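Local coordinates for alcohol dehydrogenase IV (Corynebacterium glutamicum, PDB 3IV7), which probably acts as an NAD-dependent maleylacetate reductase of the iron-containing alcohol dehydrogenase family, at residues G171-A176 / Q258-V263; C178-W183 / L240-C245; G294-R299 / E353-L358. One frame throughout, in Å; residues are numbered along the deposited sequence.

Interaction 1. Residues G171-A176 / Q258-V263; sequences GLNGLA and QTHATV
One face of the His260 ring receives the side-chain oxygen of Asn173, while Ala176 comes up at the ring edge. Asn173 OD1 sits 3.4 Å above the imidazole plane of His260, displaced from the ring centre toward the rim and nearest CG and ND1 of the ring, about equally; the angle at ND1 is too poor for a hydrogen bond. The amide lies over the ring with its plane tilted by only 25° to it, and Asn173 CG is 3.8 Å from His260 CG. This placement follows from the first torsion of Asn173, whose CG points opposite its own backbone N (chi1 -178°), which places the amide over the ring of His260. Near the plane of the ring, Ala176 CB approaches His260 ND1 at 4.3 Å. A purely apolar touch completes the contact beside this polar one: Leu172 CB meets Ala261 CB at 3.8 Å, and the CD1 branch of the same leucine also leans on that methyl. The helices bearing these residues, 164-181 and 256-271, pass with their local axes 7.8 Å apart at an angle of 57°, a close approach that the small side chain of Ala261 permits, with 5.0 Å between the CA atoms of Leu172 and Ala261. Around the pair, His260 ND1 is hydrogen-bonded to His241 NE2, and Asn173 ND2 makes a weak hydrogen bond to His256 NE2. The amide oxygen therefore lies over the pi face of His260, whose ND1 is engaged with His241. A buried amide set among several histidines is consistent with the polar interior of the helical domain that, in relatives of this family, contains the metal site; here its ND2 bonds weakly to one imidazole while its OD1 merely rests over the face of another.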
ATOM      1  N   GLY A 171       4.638 -20.986  -1.891  1.00 28.93           N
ATOM      2  CA  GLY A 171       5.069 -19.760  -2.632  1.00 25.15           C
ATOM      3  C   GLY A 171       4.230 -19.513  -3.880  1.00 27.98           C
ATOM      4  O   GLY A 171       3.907 -18.371  -4.225  1.00 29.11           O
ATOM      5  N   LEU A 172       3.857 -20.588  -4.559  1.00 29.70           N
ATOM      6  CA  LEU A 172       3.038 -20.467  -5.763  1.00 26.12           C
ATOM      7  C   LEU A 172       1.602 -20.129  -5.398  1.00 27.72           C
ATOM      8  O   LEU A 172       0.890 -19.521  -6.193  1.00 28.78           O
ATOM      9  CB  LEU A 172       3.127 -21.748  -6.591  1.00 26.79           C
ATOM     10  CG  LEU A 172       4.515 -21.971  -7.231  1.00 26.39           C
ATOM     11  CD1 LEU A 172       4.618 -23.368  -7.821  1.00 27.45           C
ATOM     12  CD2 LEU A 172       4.820 -20.929  -8.302  1.00 32.80           C
ATOM     13  N   ASN A 173       1.171 -20.527  -4.193  1.00 25.95           N
ATOM     14  CA  ASN A 173      -0.118 -20.059  -3.627  1.00 26.04           C
ATOM     15  C   ASN A 173      -0.066 -18.520  -3.535  1.00 27.46           C
ATOM     16  O   ASN A 173      -0.976 -17.807  -4.013  1.00 26.47           O
ATOM     17  CB  ASN A 173      -0.287 -20.678  -2.261  1.00 28.34           C
ATOM     18  CG  ASN A 173      -1.615 -20.330  -1.571  1.00 29.57           C
ATOM     19  OD1 ASN A 173      -2.495 -19.613  -2.095  1.00 32.02           O
ATOM     20  ND2 ASN A 173      -1.730 -20.799  -0.369  1.00 30.73           N
ATOM     21  N   GLY A 174       1.046 -18.017  -3.009  1.00 25.50           N
ATOM     22  CA  GLY A 174       1.277 -16.579  -2.898  1.00 27.70           C
ATOM     23  C   GLY A 174       1.310 -15.945  -4.275  1.00 27.66           C
ATOM     24  O   GLY A 174       0.710 -14.907  -4.492  1.00 31.11           O
ATOM     25  N   LEU A 175       1.929 -16.640  -5.236  1.00 27.64           N
ATOM     26  CA  LEU A 175       1.981 -16.162  -6.597  1.00 27.98           C
ATOM     27  C   LEU A 175       0.574 -16.065  -7.231  1.00 30.23           C
ATOM     28  O   LEU A 175       0.302 -15.132  -7.989  1.00 27.22           O
ATOM     29  CB  LEU A 175       2.899 -17.033  -7.447  1.00 30.61           C
ATOM     30  CG  LEU A 175       3.401 -16.379  -8.712  1.00 35.86           C
ATOM     31  CD1 LEU A 175       4.139 -15.109  -8.357  1.00 34.70           C
ATOM     32  CD2 LEU A 175       4.337 -17.374  -9.557  1.00 32.88           C
ATOM     33  N   ALA A 176      -0.307 -17.013  -6.891  1.00 24.92           N
ATOM     34  CA  ALA A 176      -1.646 -17.026  -7.390  1.00 26.24           C
ATOM     35  C   ALA A 176      -2.415 -15.826  -6.871  1.00 27.07           C
ATOM     36  O   ALA A 176      -3.195 -15.234  -7.610  1.00 27.21           O
ATOM     37  CB  ALA A 176      -2.346 -18.299  -6.995  1.00 24.01           C
ATOM     38  N   GLN A 258      -0.669 -27.123  -2.904  1.00 30.61           N
ATOM     39  CA  GLN A 258      -0.518 -27.862  -4.154  1.00 28.75           C
ATOM     40  C   GLN A 258      -1.638 -27.561  -5.165  1.00 27.83           C
ATOM     41  O   GLN A 258      -1.398 -27.539  -6.367  1.00 25.28           O
ATOM     42  CB  GLN A 258      -0.467 -29.368  -3.906  1.00 27.26           C
ATOM     43  CG  GLN A 258       0.831 -29.866  -3.273  1.00 35.23           C
ATOM     44  CD  GLN A 258       0.941 -29.532  -1.791  1.00 35.38           C
ATOM     45  OE1 GLN A 258      -0.046 -29.128  -1.143  1.00 32.17           O
ATOM     46  NE2 GLN A 258       2.147 -29.656  -1.256  1.00 36.40           N
ATOM     47  N   THR A 259      -2.860 -27.381  -4.682  1.00 25.37           N
ATOM     48  CA  THR A 259      -3.980 -27.126  -5.570  1.00 23.97           C
ATOM     49  C   THR A 259      -3.801 -25.746  -6.201  1.00 24.42           C
ATOM     50  O   THR A 259      -3.920 -25.579  -7.413  1.00 26.18           O
ATOM     51  CB  THR A 259      -5.328 -27.203  -4.823  1.00 26.26           C
ATOM     52  OG1 THR A 259      -5.558 -28.562  -4.400  1.00 22.27           O
ATOM     53  CG2 THR A 259      -6.458 -26.765  -5.721  1.00 26.17           C
ATOM     54  N   HIS A 260      -3.482 -24.766  -5.374  1.00 22.49           N
ATOM     55  CA  HIS A 260      -3.208 -23.430  -5.869  1.00 24.19           C
ATOM     56  C   HIS A 260      -2.054 -23.464  -6.878  1.00 25.28           C
ATOM     57  O   HIS A 260      -2.173 -22.922  -7.959  1.00 25.53           O
ATOM     58  CB  HIS A 260      -2.876 -22.486  -4.723  1.00 23.09           C
ATOM     59  CG  HIS A 260      -4.080 -21.947  -4.037  1.00 33.33           C
ATOM     60  ND1 HIS A 260      -4.708 -20.796  -4.451  1.00 29.73           N
ATOM     61  CD2 HIS A 260      -4.827 -22.442  -3.019  1.00 33.62           C
ATOM     62  CE1 HIS A 260      -5.756 -20.569  -3.678  1.00 36.63           C
ATOM     63  NE2 HIS A 260      -5.859 -21.562  -2.812  1.00 33.78           N
ATOM     64  N   ALA A 261      -0.971 -24.170  -6.529  1.00 24.10           N
ATOM     65  CA  ALA A 261       0.185 -24.253  -7.386  1.00 23.94           C
ATOM     66  C   ALA A 261      -0.159 -24.854  -8.718  1.00 24.20           C
ATOM     67  O   ALA A 261       0.237 -24.329  -9.761  1.00 23.81           O
ATOM     68  CB  ALA A 261       1.313 -25.060  -6.715  1.00 24.19           C
ATOM     69  N   THR A 262      -0.930 -25.928  -8.690  1.00 24.66           N
ATOM     70  CA  THR A 262      -1.290 -26.663  -9.892  1.00 24.81           C
ATOM     71  C   THR A 262      -2.251 -25.899 -10.794  1.00 26.33           C
ATOM     72  O   THR A 262      -2.063 -25.847 -11.999  1.00 25.47           O
ATOM     73  CB  THR A 262      -1.909 -28.018  -9.542  1.00 25.70           C
ATOM     74  OG1 THR A 262      -0.980 -28.773  -8.757  1.00 25.51           O
ATOM     75  CG2 THR A 262      -2.289 -28.812 -10.833  1.00 18.31           C
ATOM     76  N   VAL A 263      -3.261 -25.288 -10.197  1.00 25.28           N
ATOM     77  CA  VAL A 263      -4.315 -24.625 -10.958  1.00 24.12           C
ATOM     78  C   VAL A 263      -3.864 -23.310 -11.631  1.00 24.15           C
ATOM     79  O   VAL A 263      -4.306 -22.989 -12.755  1.00 22.98           O
ATOM     80  CB  VAL A 263      -5.544 -24.376 -10.062  1.00 22.23           C
ATOM     81  CG1 VAL A 263      -6.528 -23.448 -10.745  1.00 23.64           C
ATOM     82  CG2 VAL A 263      -6.209 -25.717  -9.713  1.00 23.43           C
TER

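Interaction 2. Residues C178-W183 / L240-C245; sequences CIDSLW and LHHKIC
The C-terminal end of helix 164-181 faces the first turn of helix 240-250, with Asp180 and His241 the nearest residues by backbone, 6.0 Å between their CA atoms. A single carboxylate, that of Asp180, does nearly all the joining. Its CG stands opposite the backbone N (chi1 -154°), which carries the group straight into the start of the other helix. Asp180 OD2 takes a short bond from His242 ND1, 2.6 Å long and nearly straight at 166°, through its anti lone pair; the carboxylate and the imidazole are close to coplanar, and the oxygen lies almost in the plane of the ring. The same OD2 accepts the backbone N-H of His242 (N to OD2 3.1 Å), this time from above the carboxylate plane. Asp180 OD1 is held by Trp183 NE1 at 2.7 Å, on its anti side and somewhat out of plane, and takes a weak bond from His241 N at 3.2 Å. The His241 side chain packs here with its CB, 3.4 Å from Asp180 CG, whereas the polar end of its ring is turned to His260 on helix 256-271. Gly239 N adds a weak bond to OD2. On its far nitrogen, His242 NE2 is hydrogen-bonded to His177 ND1, and Phe233 stacks on the His242 ring. Donors from an indole, an imidazole and the backbone thus fix the rotation of a buried carboxylate. The amide groups at the start of a helix, together with these donors, would be expected to favour its negative form and would help to offset the cost of burying it. Because OD2 binds both the main chain and the ring of His242 in a His-carboxylate pair, Asp180 probably helps to orient that imidazole, whose NE2 meets His177 ND1.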
ATOM      1  N   CYS A 178      -1.207 -12.991  -6.362  1.00 29.62           N
ATOM      2  CA  CYS A 178      -0.802 -11.885  -7.219  1.00 26.09           C
ATOM      3  C   CYS A 178      -1.482 -11.950  -8.557  1.00 28.21           C
ATOM      4  O   CYS A 178      -2.076 -10.993  -8.999  1.00 28.76           O
ATOM      5  CB  CYS A 178       0.707 -11.892  -7.479  1.00 28.37           C
ATOM      6  SG  CYS A 178       1.728 -11.741  -6.075  1.00 28.10           S
ATOM      7  N   ILE A 179      -1.319 -13.067  -9.236  1.00 26.98           N
ATOM      8  CA  ILE A 179      -1.761 -13.175 -10.617  1.00 28.58           C
ATOM      9  C   ILE A 179      -3.275 -13.073 -10.803  1.00 27.72           C
ATOM     10  O   ILE A 179      -3.747 -12.298 -11.613  1.00 28.13           O
ATOM     11  CB  ILE A 179      -1.165 -14.424 -11.313  1.00 26.89           C
ATOM     12  CG1 ILE A 179       0.368 -14.236 -11.425  1.00 31.37           C
ATOM     13  CG2 ILE A 179      -1.802 -14.583 -12.732  1.00 23.56           C
ATOM     14  CD1 ILE A 179       1.172 -15.436 -11.986  1.00 31.20           C
ATOM     15  N   ASP A 180      -4.033 -13.822 -10.023  1.00 28.42           N
ATOM     16  CA  ASP A 180      -5.503 -13.757 -10.126  1.00 27.04           C
ATOM     17  C   ASP A 180      -5.993 -12.329  -9.823  1.00 29.07           C
ATOM     18  O   ASP A 180      -6.953 -11.850 -10.444  1.00 28.80           O
ATOM     19  CB  ASP A 180      -6.121 -14.716  -9.167  1.00 25.67           C
ATOM     20  CG  ASP A 180      -7.492 -15.198  -9.595  1.00 31.15           C
ATOM     21  OD1 ASP A 180      -7.799 -15.277 -10.828  1.00 26.04           O
ATOM     22  OD2 ASP A 180      -8.227 -15.620  -8.669  1.00 25.77           O
ATOM     23  N   SER A 181      -5.295 -11.643  -8.906  1.00 27.98           N
ATOM     24  CA  SER A 181      -5.673 -10.297  -8.500  1.00 27.89           C
ATOM     25  C   SER A 181      -5.569  -9.286  -9.659  1.00 27.86           C
ATOM     26  O   SER A 181      -6.269  -8.260  -9.667  1.00 26.38           O
ATOM     27  CB  SER A 181      -4.843  -9.850  -7.301  1.00 29.75           C
ATOM     28  OG  SER A 181      -5.263 -10.519  -6.096  1.00 32.78           O
ATOM     29  N   LEU A 182      -4.719  -9.595 -10.641  1.00 25.63           N
ATOM     30  CA  LEU A 182      -4.555  -8.753 -11.813  1.00 25.73           C
ATOM     31  C   LEU A 182      -5.824  -8.599 -12.652  1.00 27.15           C
ATOM     32  O   LEU A 182      -5.960  -7.616 -13.373  1.00 23.80           O
ATOM     33  CB  LEU A 182      -3.384  -9.240 -12.677  1.00 23.65           C
ATOM     34  CG  LEU A 182      -2.005  -9.131 -11.992  1.00 25.25           C
ATOM     35  CD1 LEU A 182      -0.903  -9.658 -12.872  1.00 27.86           C
ATOM     36  CD2 LEU A 182      -1.738  -7.678 -11.567  1.00 20.07           C
ATOM     37  N   TRP A 183      -6.721  -9.591 -12.591  1.00 29.08           N
ATOM     38  CA  TRP A 183      -8.045  -9.487 -13.242  1.00 29.71           C
ATOM     39  C   TRP A 183      -9.136  -9.755 -12.178  1.00 28.63           C
ATOM     40  O   TRP A 183     -10.223 -10.227 -12.489  1.00 25.46           O
ATOM     41  CB  TRP A 183      -8.171 -10.460 -14.447  1.00 30.33           C
ATOM     42  CG  TRP A 183      -7.728 -11.816 -14.124  1.00 23.80           C
ATOM     43  CD1 TRP A 183      -8.326 -12.685 -13.248  1.00 23.32           C
ATOM     44  CD2 TRP A 183      -6.544 -12.472 -14.588  1.00 24.39           C
ATOM     45  NE1 TRP A 183      -7.570 -13.819 -13.117  1.00 24.47           N
ATOM     46  CE2 TRP A 183      -6.476 -13.723 -13.932  1.00 22.15           C
ATOM     47  CE3 TRP A 183      -5.532 -12.129 -15.476  1.00 29.23           C
ATOM     48  CZ2 TRP A 183      -5.439 -14.615 -14.142  1.00 20.24           C
ATOM     49  CZ3 TRP A 183      -4.521 -13.030 -15.700  1.00 25.60           C
ATOM     50  CH2 TRP A 183      -4.479 -14.259 -15.029  1.00 28.21           C
ATOM     51  N   LEU A 240     -11.184 -15.930 -10.767  1.00 27.40           N
ATOM     52  CA  LEU A 240     -11.427 -17.328 -11.216  1.00 27.36           C
ATOM     53  C   LEU A 240     -10.566 -18.370 -10.482  1.00 28.52           C
ATOM     54  O   LEU A 240     -11.083 -19.398 -10.034  1.00 27.03           O
ATOM     55  CB  LEU A 240     -11.187 -17.444 -12.723  1.00 26.53           C
ATOM     56  CG  LEU A 240     -11.364 -18.833 -13.395  1.00 26.83           C
ATOM     57  CD1 LEU A 240     -12.786 -19.362 -13.228  1.00 26.57           C
ATOM     58  CD2 LEU A 240     -10.993 -18.768 -14.858  1.00 24.52           C
ATOM     59  N   HIS A 241      -9.257 -18.117 -10.381  1.00 27.49           N
ATOM     60  CA  HIS A 241      -8.344 -19.068  -9.757  1.00 24.74           C
ATOM     61  C   HIS A 241      -8.776 -19.413  -8.374  1.00 26.66           C
ATOM     62  O   HIS A 241      -8.858 -20.589  -8.027  1.00 27.57           O
ATOM     63  CB  HIS A 241      -6.904 -18.544  -9.707  1.00 23.88           C
ATOM     64  CG  HIS A 241      -6.007 -19.358  -8.838  1.00 31.24           C
ATOM     65  ND1 HIS A 241      -5.247 -20.393  -9.323  1.00 27.21           N
ATOM     66  CD2 HIS A 241      -5.763 -19.302  -7.502  1.00 28.03           C
ATOM     67  CE1 HIS A 241      -4.571 -20.940  -8.328  1.00 26.45           C
ATOM     68  NE2 HIS A 241      -4.868 -20.298  -7.214  1.00 25.43           N
ATOM     69  N   HIS A 242      -9.064 -18.396  -7.569  1.00 25.86           N
ATOM     70  CA  HIS A 242      -9.426 -18.618  -6.182  1.00 28.00           C
ATOM     71  C   HIS A 242     -10.762 -19.300  -6.049  1.00 25.84           C
ATOM     72  O   HIS A 242     -10.949 -20.096  -5.144  1.00 29.68           O
ATOM     73  CB  HIS A 242      -9.387 -17.297  -5.379  1.00 27.38           C
ATOM     74  CG  HIS A 242      -8.015 -16.742  -5.231  1.00 30.88           C
ATOM     75  ND1 HIS A 242      -7.399 -16.015  -6.225  1.00 29.30           N
ATOM     76  CD2 HIS A 242      -7.104 -16.870  -4.233  1.00 30.15           C
ATOM     77  CE1 HIS A 242      -6.174 -15.701  -5.833  1.00 28.46           C
ATOM     78  NE2 HIS A 242      -5.976 -16.200  -4.627  1.00 29.51           N
ATOM     79  N   LYS A 243     -11.702 -18.976  -6.921  1.00 25.99           N
ATOM     80  CA  LYS A 243     -13.018 -19.637  -6.875  1.00 27.15           C
ATOM     81  C   LYS A 243     -12.848 -21.142  -7.153  1.00 28.87           C
ATOM     82  O   LYS A 243     -13.392 -21.961  -6.444  1.00 28.03           O
ATOM     83  CB  LYS A 243     -13.976 -19.022  -7.884  1.00 29.38           C
ATOM     84  CG  LYS A 243     -14.375 -17.560  -7.628  1.00 27.15           C
ATOM     85  CD  LYS A 243     -14.804 -17.314  -6.193  1.00 35.03           C
ATOM     86  CE  LYS A 243     -15.259 -15.865  -5.993  1.00 39.69           C
ATOM     87  NZ  LYS A 243     -15.824 -15.675  -4.638  1.00 33.81           N
ATOM     88  N   ILE A 244     -12.055 -21.483  -8.177  1.00 28.41           N
ATOM     89  CA  ILE A 244     -11.760 -22.876  -8.491  1.00 27.50           C
ATOM     90  C   ILE A 244     -11.111 -23.566  -7.277  1.00 28.53           C
ATOM     91  O   ILE A 244     -11.590 -24.612  -6.806  1.00 26.93           O
ATOM     92  CB  ILE A 244     -10.816 -22.991  -9.682  1.00 28.46           C
ATOM     93  CG1 ILE A 244     -11.526 -22.591 -10.977  1.00 25.49           C
ATOM     94  CG2 ILE A 244     -10.269 -24.409  -9.781  1.00 28.20           C
ATOM     95  CD1 ILE A 244     -10.607 -22.457 -12.165  1.00 23.31           C
ATOM     96  N   CYS A 245     -10.056 -22.958  -6.738  1.00 27.07           N
ATOM     97  CA  CYS A 245      -9.342 -23.551  -5.606  1.00 28.47           C
ATOM     98  C   CYS A 245     -10.182 -23.709  -4.352  1.00 31.66           C
ATOM     99  O   CYS A 245     -10.037 -24.708  -3.622  1.00 29.34           O
ATOM    100  CB  CYS A 245      -8.067 -22.769  -5.330  1.00 33.40           C
ATOM    101  SG  CYS A 245      -6.880 -22.952  -6.712  1.00 29.90           S
TER

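Interaction 3. Residues G294-R299 / E353-L358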
ATOM      1  N   GLY A 294       7.149 -16.757 -18.283  1.00 29.09           N
ATOM      2  CA  GLY A 294       7.730 -16.427 -17.004  1.00 28.36           C
ATOM      3  C   GLY A 294       7.283 -17.426 -15.946  1.00 26.71           C
ATOM      4  O   GLY A 294       8.103 -17.959 -15.211  1.00 28.62           O
ATOM      5  N   LEU A 295       5.975 -17.667 -15.859  1.00 26.36           N
ATOM      6  CA  LEU A 295       5.461 -18.619 -14.894  1.00 26.68           C
ATOM      7  C   LEU A 295       6.027 -20.025 -15.161  1.00 26.79           C
ATOM      8  O   LEU A 295       6.420 -20.710 -14.233  1.00 27.37           O
ATOM      9  CB  LEU A 295       3.929 -18.652 -14.885  1.00 28.00           C
ATOM     10  CG  LEU A 295       3.295 -19.650 -13.881  1.00 24.60           C
ATOM     11  CD1 LEU A 295       3.805 -19.363 -12.435  1.00 21.17           C
ATOM     12  CD2 LEU A 295       1.787 -19.551 -13.946  1.00 20.87           C
ATOM     13  N   GLN A 296       6.072 -20.433 -16.434  1.00 27.87           N
ATOM     14  CA  GLN A 296       6.555 -21.773 -16.795  1.00 27.30           C
ATOM     15  C   GLN A 296       8.043 -21.966 -16.462  1.00 27.63           C
ATOM     16  O   GLN A 296       8.431 -23.023 -15.964  1.00 22.60           O
ATOM     17  CB  GLN A 296       6.278 -22.080 -18.268  1.00 28.22           C
ATOM     18  CG  GLN A 296       4.802 -22.268 -18.616  1.00 28.91           C
ATOM     19  CD  GLN A 296       4.144 -23.444 -17.890  1.00 36.22           C
ATOM     20  OE1 GLN A 296       3.607 -23.286 -16.791  1.00 30.20           O
ATOM     21  NE2 GLN A 296       4.097 -24.603 -18.554  1.00 28.60           N
ATOM     22  N   ARG A 297       8.859 -20.938 -16.706  1.00 27.46           N
ATOM     23  CA  ARG A 297      10.268 -20.982 -16.332  1.00 28.66           C
ATOM     24  C   ARG A 297      10.444 -21.084 -14.838  1.00 26.59           C
ATOM     25  O   ARG A 297      11.351 -21.765 -14.369  1.00 26.73           O
ATOM     26  CB  ARG A 297      11.002 -19.749 -16.826  1.00 31.00           C
ATOM     27  CG  ARG A 297      11.196 -19.741 -18.280  1.00 37.81           C
ATOM     28  CD  ARG A 297      11.843 -18.479 -18.767  1.00 49.95           C
ATOM     29  NE  ARG A 297      11.895 -18.449 -20.234  1.00 54.94           N
ATOM     30  CZ  ARG A 297      12.415 -17.462 -20.955  1.00 59.30           C
ATOM     31  NH1 ARG A 297      12.960 -16.407 -20.359  1.00 64.27           N
ATOM     32  NH2 ARG A 297      12.406 -17.539 -22.282  1.00 63.84           N
ATOM     33  N   LEU A 298       9.627 -20.361 -14.081  1.00 25.25           N
ATOM     34  CA  LEU A 298       9.686 -20.459 -12.645  1.00 27.14           C
ATOM     35  C   LEU A 298       9.337 -21.864 -12.218  1.00 27.36           C
ATOM     36  O   LEU A 298      10.087 -22.503 -11.434  1.00 29.28           O
ATOM     37  CB  LEU A 298       8.753 -19.463 -11.984  1.00 26.59           C
ATOM     38  CG  LEU A 298       8.597 -19.603 -10.473  1.00 24.64           C
ATOM     39  CD1 LEU A 298       9.941 -19.416  -9.739  1.00 26.33           C
ATOM     40  CD2 LEU A 298       7.573 -18.582 -10.008  1.00 25.37           C
ATOM     41  N   ARG A 299       8.229 -22.376 -12.743  1.00 27.04           N
ATOM     42  CA  ARG A 299       7.759 -23.715 -12.371  1.00 27.45           C
ATOM     43  C   ARG A 299       8.786 -24.795 -12.650  1.00 29.97           C
ATOM     44  O   ARG A 299       9.041 -25.661 -11.797  1.00 28.80           O
ATOM     45  CB  ARG A 299       6.444 -24.039 -13.064  1.00 28.18           C
ATOM     46  CG  ARG A 299       5.266 -23.197 -12.531  1.00 27.58           C
ATOM     47  CD  ARG A 299       4.003 -23.514 -13.228  1.00 23.64           C
ATOM     48  NE  ARG A 299       3.567 -24.862 -12.918  1.00 24.96           N
ATOM     49  CZ  ARG A 299       3.238 -25.792 -13.810  1.00 27.54           C
ATOM     50  NH1 ARG A 299       3.265 -25.548 -15.124  1.00 31.74           N
ATOM     51  NH2 ARG A 299       2.851 -26.983 -13.383  1.00 27.67           N
ATOM     52  N   GLU A 353      -1.555 -31.151 -18.403  1.00 25.34           N
ATOM     53  CA  GLU A 353      -1.296 -30.887 -19.808  1.00 26.38           C
ATOM     54  C   GLU A 353      -0.558 -29.596 -19.926  1.00 25.93           C
ATOM     55  O   GLU A 353      -0.557 -28.781 -18.993  1.00 24.75           O
ATOM     56  CB  GLU A 353      -2.594 -30.748 -20.591  1.00 26.18           C
ATOM     57  CG  GLU A 353      -3.407 -31.933 -20.652  1.00 34.42           C
ATOM     58  CD  GLU A 353      -4.673 -31.693 -21.429  1.00 41.20           C
ATOM     59  OE1 GLU A 353      -4.587 -31.251 -22.604  1.00 40.79           O
ATOM     60  OE2 GLU A 353      -5.750 -31.944 -20.873  1.00 38.75           O
ATOM     61  N   ASP A 354       0.080 -29.394 -21.067  1.00 22.27           N
ATOM     62  CA  ASP A 354       0.714 -28.112 -21.360  1.00 26.04           C
ATOM     63  C   ASP A 354      -0.364 -27.049 -21.176  1.00 26.21           C
ATOM     64  O   ASP A 354      -1.412 -27.144 -21.799  1.00 28.10           O
ATOM     65  CB  ASP A 354       1.249 -28.105 -22.820  1.00 25.63           C
ATOM     66  CG  ASP A 354       2.127 -26.864 -23.140  1.00 28.59           C
ATOM     67  OD1 ASP A 354       1.981 -25.804 -22.473  1.00 31.23           O
ATOM     68  OD2 ASP A 354       2.964 -26.966 -24.066  1.00 42.22           O
ATOM     69  N   PRO A 355      -0.142 -26.058 -20.266  1.00 26.68           N
ATOM     70  CA  PRO A 355      -1.193 -25.046 -20.060  1.00 27.59           C
ATOM     71  C   PRO A 355      -1.534 -24.278 -21.343  1.00 28.87           C
ATOM     72  O   PRO A 355      -2.654 -23.765 -21.485  1.00 28.22           O
ATOM     73  CB  PRO A 355      -0.587 -24.092 -19.022  1.00 25.66           C
ATOM     74  CG  PRO A 355       0.552 -24.800 -18.428  1.00 31.68           C
ATOM     75  CD  PRO A 355       1.025 -25.832 -19.398  1.00 28.73           C
ATOM     76  N   ALA A 356      -0.585 -24.247 -22.279  1.00 30.52           N
ATOM     77  CA  ALA A 356      -0.763 -23.559 -23.550  1.00 33.21           C
ATOM     78  C   ALA A 356      -1.949 -24.116 -24.338  1.00 36.08           C
ATOM     79  O   ALA A 356      -2.452 -23.442 -25.242  1.00 39.37           O
ATOM     80  CB  ALA A 356       0.503 -23.645 -24.370  1.00 30.97           C
ATOM     81  N   VAL A 357      -2.401 -25.343 -23.994  1.00 34.27           N
ATOM     82  CA  VAL A 357      -3.576 -25.913 -24.618  1.00 33.03           C
ATOM     83  C   VAL A 357      -4.819 -25.056 -24.367  1.00 34.38           C
ATOM     84  O   VAL A 357      -5.787 -25.161 -25.092  1.00 35.34           O
ATOM     85  CB  VAL A 357      -3.877 -27.392 -24.158  1.00 35.26           C
ATOM     86  CG1 VAL A 357      -2.651 -28.288 -24.354  1.00 35.18           C
ATOM     87  CG2 VAL A 357      -4.385 -27.435 -22.701  1.00 29.37           C
ATOM     88  N   LEU A 358      -4.798 -24.221 -23.329  1.00 35.32           N
ATOM     89  CA  LEU A 358      -5.934 -23.352 -23.027  1.00 34.60           C
ATOM     90  C   LEU A 358      -5.791 -21.894 -23.595  1.00 35.74           C
ATOM     91  O   LEU A 358      -6.685 -21.076 -23.408  1.00 36.75           O
ATOM     92  CB  LEU A 358      -6.154 -23.285 -21.497  1.00 35.05           C
ATOM     93  CG  LEU A 358      -6.343 -24.601 -20.720  1.00 31.89           C
ATOM     94  CD1 LEU A 358      -6.576 -24.294 -19.300  1.00 25.72           C
ATOM     95  CD2 LEU A 358      -7.494 -25.418 -21.252  1.00 29.59           C
TER
HETATM   96  O   HOH W   1       4.675 -24.454 -21.500  1.00 39.49           O
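Helix 291-301 runs past the loop that follows helix 339-351, and the two backbones stay well separated, with 9.0 Å between the CA atoms of Gln296 and Pro355; side chains and one water bridge the gap. The amide of Gln296 lies against the CG-CD edge of the proline, with NE2 nearest, 3.4 Å from Pro355 CD. A bend at the second torsion (chi2 -62°) turns this amide toward the loop. Its oxygen is held from its own helix by Arg299 NH1, which donates to Gln296 OE1 at 2.8 Å with OE1 in the guanidinium plane, a bond that probably restrains the rotation of the amide. Arg299 NH2 in turn bonds to the carbonyl of Pro305. One water also joins the two segments, accepting from Gln296 NE2 at 3.0 Å and donating to Asp354 OD1 at 3.2 Å. The same Asp354 OD1 accepts the backbone N-H of Ala356 (N to OD1 3.0 Å), from above its carboxylate plane. This bond two residues on defines an Asx turn, which here leads into the 3-10 segment 355-358 near the C-terminal end of the modelled chain.

From the N terminus, helix 164-181 supplies the first segments of both interaction 1 and interaction 2. The chain then passes through helices 189-211 and 216-236 before helix 240-250 returns to close interaction 2; helix 256-271 closes interaction 1 soon afterwards, so interaction 2 is nested within its loop. They touch where Ala176 and His260 meet His241, so that helices 164-181, 240-250 and 256-271 come together. Interaction 3 opens later, on helix 291-301, and closes near the C-terminal end, in series with the others. Its helix packs on interaction 1 through Leu175, Leu295 and Leu298, whereas interactions 2 and 3 do not touch, their centres being about 16 Å apart.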